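Local coordinates for molybdopterin biosynthesis enzyme, MoaB (Thermus thermophilus, PDB 3MCH), which probably binds molybdopterin and acts in the biosynthesis of the molybdenum cofactor, at residues M1-I6 against G62-L67; G32-V37 against V145-L150. All coordinates share one frame; numbering follows the deposited sequence.

Contact 1: M1-I6 against G62-L67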
ATOM      1  N   MET B   1      15.558   9.223 -22.446  1.00 24.02           N
ATOM      2  CA  MET B   1      15.330   7.970 -23.225  1.00 21.46           C
ATOM      3  C   MET B   1      15.709   6.758 -22.377  1.00 20.30           C
ATOM      4  O   MET B   1      16.866   6.598 -21.980  1.00 20.68           O
ATOM      5  CB  MET B   1      16.159   8.003 -24.511  1.00 24.21           C
ATOM      6  CG  MET B   1      15.896   6.839 -25.451  1.00 24.49           C
ATOM      7  SD  MET B   1      14.145   6.647 -25.814  1.00 27.66           S
ATOM      8  CE  MET B   1      13.836   8.128 -26.791  1.00 26.18           C
ATOM      9  N   PHE B   2      14.731   5.899 -22.110  1.00 17.97           N
ATOM     10  CA  PHE B   2      14.957   4.722 -21.278  1.00 14.91           C
ATOM     11  C   PHE B   2      14.667   3.416 -22.010  1.00 14.21           C
ATOM     12  O   PHE B   2      13.671   3.297 -22.716  1.00 14.47           O
ATOM     13  CB  PHE B   2      14.083   4.824 -20.030  1.00 15.21           C
ATOM     14  CG  PHE B   2      14.276   6.100 -19.273  1.00 13.65           C
ATOM     15  CD1 PHE B   2      15.433   6.314 -18.531  1.00 14.58           C
ATOM     16  CD2 PHE B   2      13.319   7.111 -19.334  1.00 15.29           C
ATOM     17  CE1 PHE B   2      15.637   7.517 -17.862  1.00 17.40           C
ATOM     18  CE2 PHE B   2      13.514   8.323 -18.666  1.00 14.37           C
ATOM     19  CZ  PHE B   2      14.675   8.523 -17.931  1.00 16.24           C
ATOM     20  N   ARG B   3      15.552   2.440 -21.831  1.00 13.80           N
ATOM     21  CA  ARG B   3      15.404   1.136 -22.467  1.00 13.92           C
ATOM     22  C   ARG B   3      14.411   0.303 -21.681  1.00 13.39           C
ATOM     23  O   ARG B   3      14.565   0.102 -20.477  1.00 13.19           O
ATOM     24  CB  ARG B   3      16.761   0.440 -22.535  1.00 15.06           C
ATOM     25  CG  ARG B   3      17.764   1.220 -23.367  1.00 18.36           C
ATOM     26  CD  ARG B   3      19.167   0.687 -23.192  1.00 22.89           C
ATOM     27  NE  ARG B   3      19.297  -0.683 -23.669  1.00 25.01           N
ATOM     28  CZ  ARG B   3      19.886  -1.655 -22.982  1.00 25.37           C
ATOM     29  NH1 ARG B   3      20.398  -1.410 -21.781  1.00 25.44           N
ATOM     30  NH2 ARG B   3      19.968  -2.871 -23.497  1.00 24.35           N
ATOM     31  N   VAL B   4      13.396  -0.190 -22.382  1.00 12.19           N
ATOM     32  CA  VAL B   4      12.327  -0.966 -21.772  1.00 11.42           C
ATOM     33  C   VAL B   4      12.258  -2.407 -22.250  1.00 12.57           C
ATOM     34  O   VAL B   4      12.463  -2.693 -23.424  1.00 12.68           O
ATOM     35  CB  VAL B   4      10.956  -0.315 -22.074  1.00 11.68           C
ATOM     36  CG1 VAL B   4       9.827  -1.075 -21.377  1.00 12.83           C
ATOM     37  CG2 VAL B   4      10.972   1.134 -21.644  1.00 11.41           C
ATOM     38  N   GLY B   5      11.958  -3.301 -21.317  1.00 11.96           N
ATOM     39  CA  GLY B   5      11.789  -4.703 -21.640  1.00 12.15           C
ATOM     40  C   GLY B   5      10.350  -5.057 -21.297  1.00 13.37           C
ATOM     41  O   GLY B   5       9.849  -4.656 -20.246  1.00 13.13           O
ATOM     42  N   ILE B   6       9.672  -5.778 -22.181  1.00 13.24           N
ATOM     43  CA  ILE B   6       8.291  -6.181 -21.934  1.00 13.95           C
ATOM     44  C   ILE B   6       8.284  -7.697 -21.765  1.00 15.40           C
ATOM     45  O   ILE B   6       8.678  -8.427 -22.671  1.00 16.02           O
ATOM     46  CB  ILE B   6       7.365  -5.769 -23.115  1.00 14.90           C
ATOM     47  CG1 ILE B   6       7.370  -4.244 -23.267  1.00 14.60           C
ATOM     48  CG2 ILE B   6       5.937  -6.262 -22.869  1.00 13.97           C
ATOM     49  CD1 ILE B   6       6.938  -3.398 -22.039  1.00 25.29           C
ATOM     50  N   GLY B  62      20.990  -4.668 -18.291  1.00 22.83           N
ATOM     51  CA  GLY B  62      20.945  -3.313 -17.774  1.00 21.69           C
ATOM     52  C   GLY B  62      19.761  -2.479 -18.226  1.00 18.38           C
ATOM     53  O   GLY B  62      19.882  -1.263 -18.380  1.00 18.57           O
ATOM     54  N   LEU B  63      18.614  -3.115 -18.437  1.00 17.31           N
ATOM     55  CA  LEU B  63      17.441  -2.364 -18.865  1.00 14.59           C
ATOM     56  C   LEU B  63      17.046  -1.369 -17.780  1.00 15.40           C
ATOM     57  O   LEU B  63      17.294  -1.591 -16.595  1.00 15.76           O
ATOM     58  CB  LEU B  63      16.274  -3.306 -19.171  1.00 14.57           C
ATOM     59  CG  LEU B  63      16.508  -4.305 -20.310  1.00 15.29           C
ATOM     60  CD1 LEU B  63      15.256  -5.135 -20.499  1.00 17.68           C
ATOM     61  CD2 LEU B  63      16.861  -3.575 -21.599  1.00 16.92           C
ATOM     62  N   ASP B  64      16.430  -0.271 -18.196  1.00 13.79           N
ATOM     63  CA  ASP B  64      16.013   0.776 -17.273  1.00 13.57           C
ATOM     64  C   ASP B  64      14.640   0.489 -16.691  1.00 13.84           C
ATOM     65  O   ASP B  64      14.384   0.746 -15.515  1.00 13.44           O
ATOM     66  CB  ASP B  64      15.986   2.120 -18.000  1.00 15.04           C
ATOM     67  CG  ASP B  64      17.326   2.468 -18.619  1.00 17.41           C
ATOM     68  OD1 ASP B  64      18.351   2.326 -17.915  1.00 18.91           O
ATOM     69  OD2 ASP B  64      17.355   2.887 -19.799  1.00 17.85           O
ATOM     70  N   LEU B  65      13.763  -0.052 -17.527  1.00 12.14           N
ATOM     71  CA  LEU B  65      12.404  -0.368 -17.112  1.00 11.66           C
ATOM     72  C   LEU B  65      11.990  -1.751 -17.570  1.00 11.67           C
ATOM     73  O   LEU B  65      12.229  -2.132 -18.715  1.00 12.57           O
ATOM     74  CB  LEU B  65      11.421   0.653 -17.706  1.00 11.41           C
ATOM     75  CG  LEU B  65       9.932   0.403 -17.450  1.00 11.73           C
ATOM     76  CD1 LEU B  65       9.603   0.675 -15.984  1.00 11.16           C
ATOM     77  CD2 LEU B  65       9.089   1.304 -18.351  1.00 10.30           C
ATOM     78  N   ILE B  66      11.380  -2.510 -16.671  1.00 11.04           N
ATOM     79  CA  ILE B  66      10.873  -3.818 -17.041  1.00 12.62           C
ATOM     80  C   ILE B  66       9.389  -3.823 -16.728  1.00 13.72           C
ATOM     81  O   ILE B  66       8.984  -3.613 -15.585  1.00 13.82           O
ATOM     82  CB  ILE B  66      11.535  -4.969 -16.262  1.00 13.08           C
ATOM     83  CG1 ILE B  66      13.015  -5.062 -16.623  1.00 15.19           C
ATOM     84  CG2 ILE B  66      10.812  -6.287 -16.582  1.00 13.49           C
ATOM     85  CD1 ILE B  66      13.853  -5.926 -15.685  1.00 25.29           C
ATOM     86  N   LEU B  67       8.585  -4.025 -17.764  1.00 12.26           N
ATOM     87  CA  LEU B  67       7.145  -4.092 -17.617  1.00 11.94           C
ATOM     88  C   LEU B  67       6.714  -5.533 -17.846  1.00 12.91           C
ATOM     89  O   LEU B  67       6.756  -6.026 -18.978  1.00 13.79           O
ATOM     90  CB  LEU B  67       6.453  -3.179 -18.640  1.00 12.07           C
ATOM     91  CG  LEU B  67       6.772  -1.682 -18.537  1.00 10.41           C
ATOM     92  CD1 LEU B  67       6.138  -0.924 -19.703  1.00 11.31           C
ATOM     93  CD2 LEU B  67       6.251  -1.135 -17.209  1.00 10.95           C
TER
HETATM   94  O   HOH W   1      19.915   1.338 -20.055  1.00 25.22           O

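Contact 2: G32-V37 against V145-L150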
ATOM      1  N   GLY B  32       5.931   7.555 -28.431  1.00 27.12           N
ATOM      2  CA  GLY B  32       6.057   8.997 -28.329  1.00 26.02           C
ATOM      3  C   GLY B  32       6.825   9.471 -27.112  1.00 25.41           C
ATOM      4  O   GLY B  32       7.397  10.562 -27.120  1.00 25.84           O
ATOM      5  N   GLY B  33       6.839   8.655 -26.062  1.00 23.61           N
ATOM      6  CA  GLY B  33       7.544   9.023 -24.846  1.00 20.93           C
ATOM      7  C   GLY B  33       9.017   8.670 -24.890  1.00 20.50           C
ATOM      8  O   GLY B  33       9.477   8.050 -25.855  1.00 20.08           O
ATOM      9  N   PRO B  34       9.789   9.052 -23.856  1.00 18.69           N
ATOM     10  CA  PRO B  34      11.225   8.776 -23.777  1.00 18.16           C
ATOM     11  C   PRO B  34      11.478   7.303 -23.502  1.00 16.19           C
ATOM     12  O   PRO B  34      12.184   6.945 -22.556  1.00 16.69           O
ATOM     13  CB  PRO B  34      11.677   9.667 -22.627  1.00 17.93           C
ATOM     14  CG  PRO B  34      10.508   9.608 -21.701  1.00 16.81           C
ATOM     15  CD  PRO B  34       9.334   9.785 -22.659  1.00 18.51           C
ATOM     16  N   PHE B  35      10.897   6.459 -24.347  1.00 16.53           N
ATOM     17  CA  PHE B  35      11.016   5.018 -24.201  1.00 15.39           C
ATOM     18  C   PHE B  35      11.392   4.328 -25.500  1.00 16.89           C
ATOM     19  O   PHE B  35      10.950   4.720 -26.580  1.00 18.40           O
ATOM     20  CB  PHE B  35       9.681   4.428 -23.733  1.00 14.91           C
ATOM     21  CG  PHE B  35       9.137   5.063 -22.491  1.00 12.71           C
ATOM     22  CD1 PHE B  35       9.733   4.831 -21.254  1.00 14.68           C
ATOM     23  CD2 PHE B  35       8.036   5.915 -22.558  1.00 15.24           C
ATOM     24  CE1 PHE B  35       9.240   5.437 -20.097  1.00 16.97           C
ATOM     25  CE2 PHE B  35       7.535   6.527 -21.406  1.00 15.24           C
ATOM     26  CZ  PHE B  35       8.139   6.288 -20.175  1.00 16.27           C
ATOM     27  N   GLU B  36      12.213   3.294 -25.384  1.00 16.64           N
ATOM     28  CA  GLU B  36      12.593   2.491 -26.532  1.00 17.19           C
ATOM     29  C   GLU B  36      12.554   1.045 -26.055  1.00 15.29           C
ATOM     30  O   GLU B  36      13.245   0.669 -25.101  1.00 16.42           O
ATOM     31  CB  GLU B  36      13.978   2.888 -27.065  1.00 18.61           C
ATOM     32  CG  GLU B  36      15.103   2.915 -26.055  1.00 20.11           C
ATOM     33  CD  GLU B  36      16.374   3.522 -26.631  1.00 22.50           C
ATOM     34  OE1 GLU B  36      16.344   3.984 -27.795  1.00 22.41           O
ATOM     35  OE2 GLU B  36      17.402   3.542 -25.918  1.00 22.30           O
ATOM     36  N   VAL B  37      11.700   0.250 -26.692  1.00 13.73           N
ATOM     37  CA  VAL B  37      11.546  -1.150 -26.326  1.00 14.20           C
ATOM     38  C   VAL B  37      12.731  -1.921 -26.874  1.00 14.73           C
ATOM     39  O   VAL B  37      12.845  -2.136 -28.087  1.00 14.61           O
ATOM     40  CB  VAL B  37      10.225  -1.724 -26.884  1.00 15.45           C
ATOM     41  CG1 VAL B  37      10.097  -3.200 -26.524  1.00 16.90           C
ATOM     42  CG2 VAL B  37       9.046  -0.939 -26.308  1.00 17.90           C
ATOM     43  N   VAL B 145       4.336  10.009 -14.418  1.00 15.53           N
ATOM     44  CA  VAL B 145       5.477  10.121 -13.519  1.00 15.56           C
ATOM     45  C   VAL B 145       6.559   9.088 -13.809  1.00 15.46           C
ATOM     46  O   VAL B 145       7.553   9.013 -13.097  1.00 15.19           O
ATOM     47  CB  VAL B 145       5.039   9.963 -12.043  1.00 17.54           C
ATOM     48  CG1 VAL B 145       4.008  11.025 -11.691  1.00 18.35           C
ATOM     49  CG2 VAL B 145       4.464   8.566 -11.809  1.00 16.01           C
ATOM     50  N   LEU B 146       6.366   8.304 -14.864  1.00 15.82           N
ATOM     51  CA  LEU B 146       7.324   7.263 -15.209  1.00 15.60           C
ATOM     52  C   LEU B 146       8.699   7.804 -15.612  1.00 14.71           C
ATOM     53  O   LEU B 146       9.723   7.296 -15.152  1.00 14.60           O
ATOM     54  CB  LEU B 146       6.739   6.369 -16.309  1.00 14.83           C
ATOM     55  CG  LEU B 146       7.378   4.994 -16.504  1.00 18.42           C
ATOM     56  CD1 LEU B 146       7.519   4.285 -15.159  1.00 19.79           C
ATOM     57  CD2 LEU B 146       6.515   4.173 -17.438  1.00 18.97           C
ATOM     58  N   PRO B 147       8.751   8.830 -16.480  1.00 14.96           N
ATOM     59  CA  PRO B 147      10.073   9.345 -16.851  1.00 15.65           C
ATOM     60  C   PRO B 147      10.841   9.875 -15.633  1.00 15.74           C
ATOM     61  O   PRO B 147      12.029   9.596 -15.471  1.00 15.28           O
ATOM     62  CB  PRO B 147       9.747  10.450 -17.850  1.00 16.29           C
ATOM     63  CG  PRO B 147       8.490   9.942 -18.507  1.00 16.46           C
ATOM     64  CD  PRO B 147       7.698   9.432 -17.318  1.00 15.35           C
ATOM     65  N   HIS B 148      10.159  10.641 -14.782  1.00 16.77           N
ATOM     66  CA  HIS B 148      10.801  11.192 -13.588  1.00 16.78           C
ATOM     67  C   HIS B 148      11.316  10.055 -12.710  1.00 16.71           C
ATOM     68  O   HIS B 148      12.438  10.100 -12.201  1.00 17.26           O
ATOM     69  CB  HIS B 148       9.814  12.046 -12.781  1.00 19.08           C
ATOM     70  CG  HIS B 148      10.441  12.743 -11.610  1.00 25.67           C
ATOM     71  ND1 HIS B 148      11.274  13.832 -11.750  1.00 27.99           N
ATOM     72  CD2 HIS B 148      10.381  12.486 -10.281  1.00 27.28           C
ATOM     73  CE1 HIS B 148      11.701  14.218 -10.559  1.00 28.13           C
ATOM     74  NE2 HIS B 148      11.174  13.416  -9.651  1.00 27.11           N
ATOM     75  N   ALA B 149      10.482   9.037 -12.530  1.00 14.90           N
ATOM     76  CA  ALA B 149      10.846   7.882 -11.725  1.00 13.76           C
ATOM     77  C   ALA B 149      12.103   7.209 -12.267  1.00 13.90           C
ATOM     78  O   ALA B 149      13.034   6.904 -11.516  1.00 13.59           O
ATOM     79  CB  ALA B 149       9.694   6.881 -11.711  1.00 14.83           C
ATOM     80  N   LEU B 150      12.121   6.972 -13.573  1.00 13.06           N
ATOM     81  CA  LEU B 150      13.262   6.316 -14.205  1.00 13.32           C
ATOM     82  C   LEU B 150      14.542   7.142 -14.122  1.00 15.41           C
ATOM     83  O   LEU B 150      15.624   6.585 -13.954  1.00 15.79           O
ATOM     84  CB  LEU B 150      12.933   5.980 -15.669  1.00 12.44           C
ATOM     85  CG  LEU B 150      11.983   4.784 -15.809  1.00 12.07           C
ATOM     86  CD1 LEU B 150      11.355   4.759 -17.197  1.00 12.23           C
ATOM     87  CD2 LEU B 150      12.749   3.495 -15.533  1.00 12.02           C
TER

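Contact 1: M1-I6 against G62-L67
With CG anti to its own carbonyl carbon (chi1 -57°), the carboxylate of D64 swings back to R3, whose backbone N-H it takes on OD2 at 2.8 Å. The bond is fairly straight, 162° at the hydrogen; it reaches OD2 on the anti side, with the donor somewhat out of the carboxylate plane. The same oxygen lies at the edge of the F2 ring, near its plane, and makes a salt bridge with K156 NZ.

R3 O is gripped twice: D64 N donates to it at a bent angle, and L65 N more directly at 3.1 Å. From there the two chains run as neighbouring parallel strands in the core of the alpha/beta sheet, G5 N donating to L65 O and L67 N to G5 O, each 2.9 Å.

Side chains sort onto the two faces. V4, L65, I6 and L67 share one; I6 and L67 meet helix 21-30 there, and L65 meets L150 of helix 146-154. V4 CG2 lies beside L65 CD2. I6 CD1 presses within 3.4 Å of L67 CB, tighter than usual van der Waals contact. On the face where I66 points, L63 CD1 packs on G5 CA at 3.7 Å, and a CB on G5 would run into that methyl.

At the strand's start, the R3 chain bends at chi3, setting one guanidinium face over L63 CD2, while NH1 bonds to E61 O. A water at the guanidinium edge accepts from NH1, donates to G62 O and gives a weak bond to D64 OD1.

D64 thus supplies a side-chain acceptor where its own strand has not yet begun, and the lysine ammonium would probably favour the ionised form of this buried carboxylate.

Contact 2: G32-V37 against V145-L150
An edge strand of the mixed alpha/beta sheet meets a covering helix here: P34, just before strand 35-43, and F35, its first residue, pack against L146, P147 and L150 on the first turns of helix 146-154. No hydrogen bond crosses; the contact is wholly apolar.

F35 does most of the work. CG sits beside the backbone N and anti to the carbonyl carbon (chi1 -54°), which carries the far end of the ring to the helix. L150 CD1 meets the ring at its edge, in plane, 3.7 Å from F35 CE1. L146 CD2 approaches F35 CZ obliquely at 3.8 Å, and P147 CG comes to the same ring carbon at 4.0 Å. Next to it the two prolines cross at about a right angle, P34 CG against P147 CG at 3.8 Å. P34 is the centre of an inverse gamma turn, and its CG also lies over the rim of one face of the F35 ring.

An alanine in place of F35 would take the ring away and is likely to open a gap that leaves the L146 and L150 methyls without their partner on this strand.

V4 and L30 also touch the F35 side chain, L146 and L150 also pack on L124 of strand 123-128, and A149 packs on L74 of a second subunit. With no polar bond across it, the helix is placed against the strand by apolar contacts of F35 and the two prolines.

How the contacts relate
From the N terminus, strand 2-9 is laid down first; the chain then passes through helix 21-30 and reaches 32-37, the first half of contact 2. Helix 47-60 follows before 62-67 returns to 1-6 and closes contact 1. Only after the rest of the sheet has been built does 145-150 close contact 2, so the two loops cross rather than nest. Their centres are 9 Å apart, and they meet in the sheet, where strand 2-9 lies between 35-43 and 65-69. F2 N probably bonds to P34 O and V4 N to E36 O, while L150 packs on D64 O, tying helix 146-154 to both contacts.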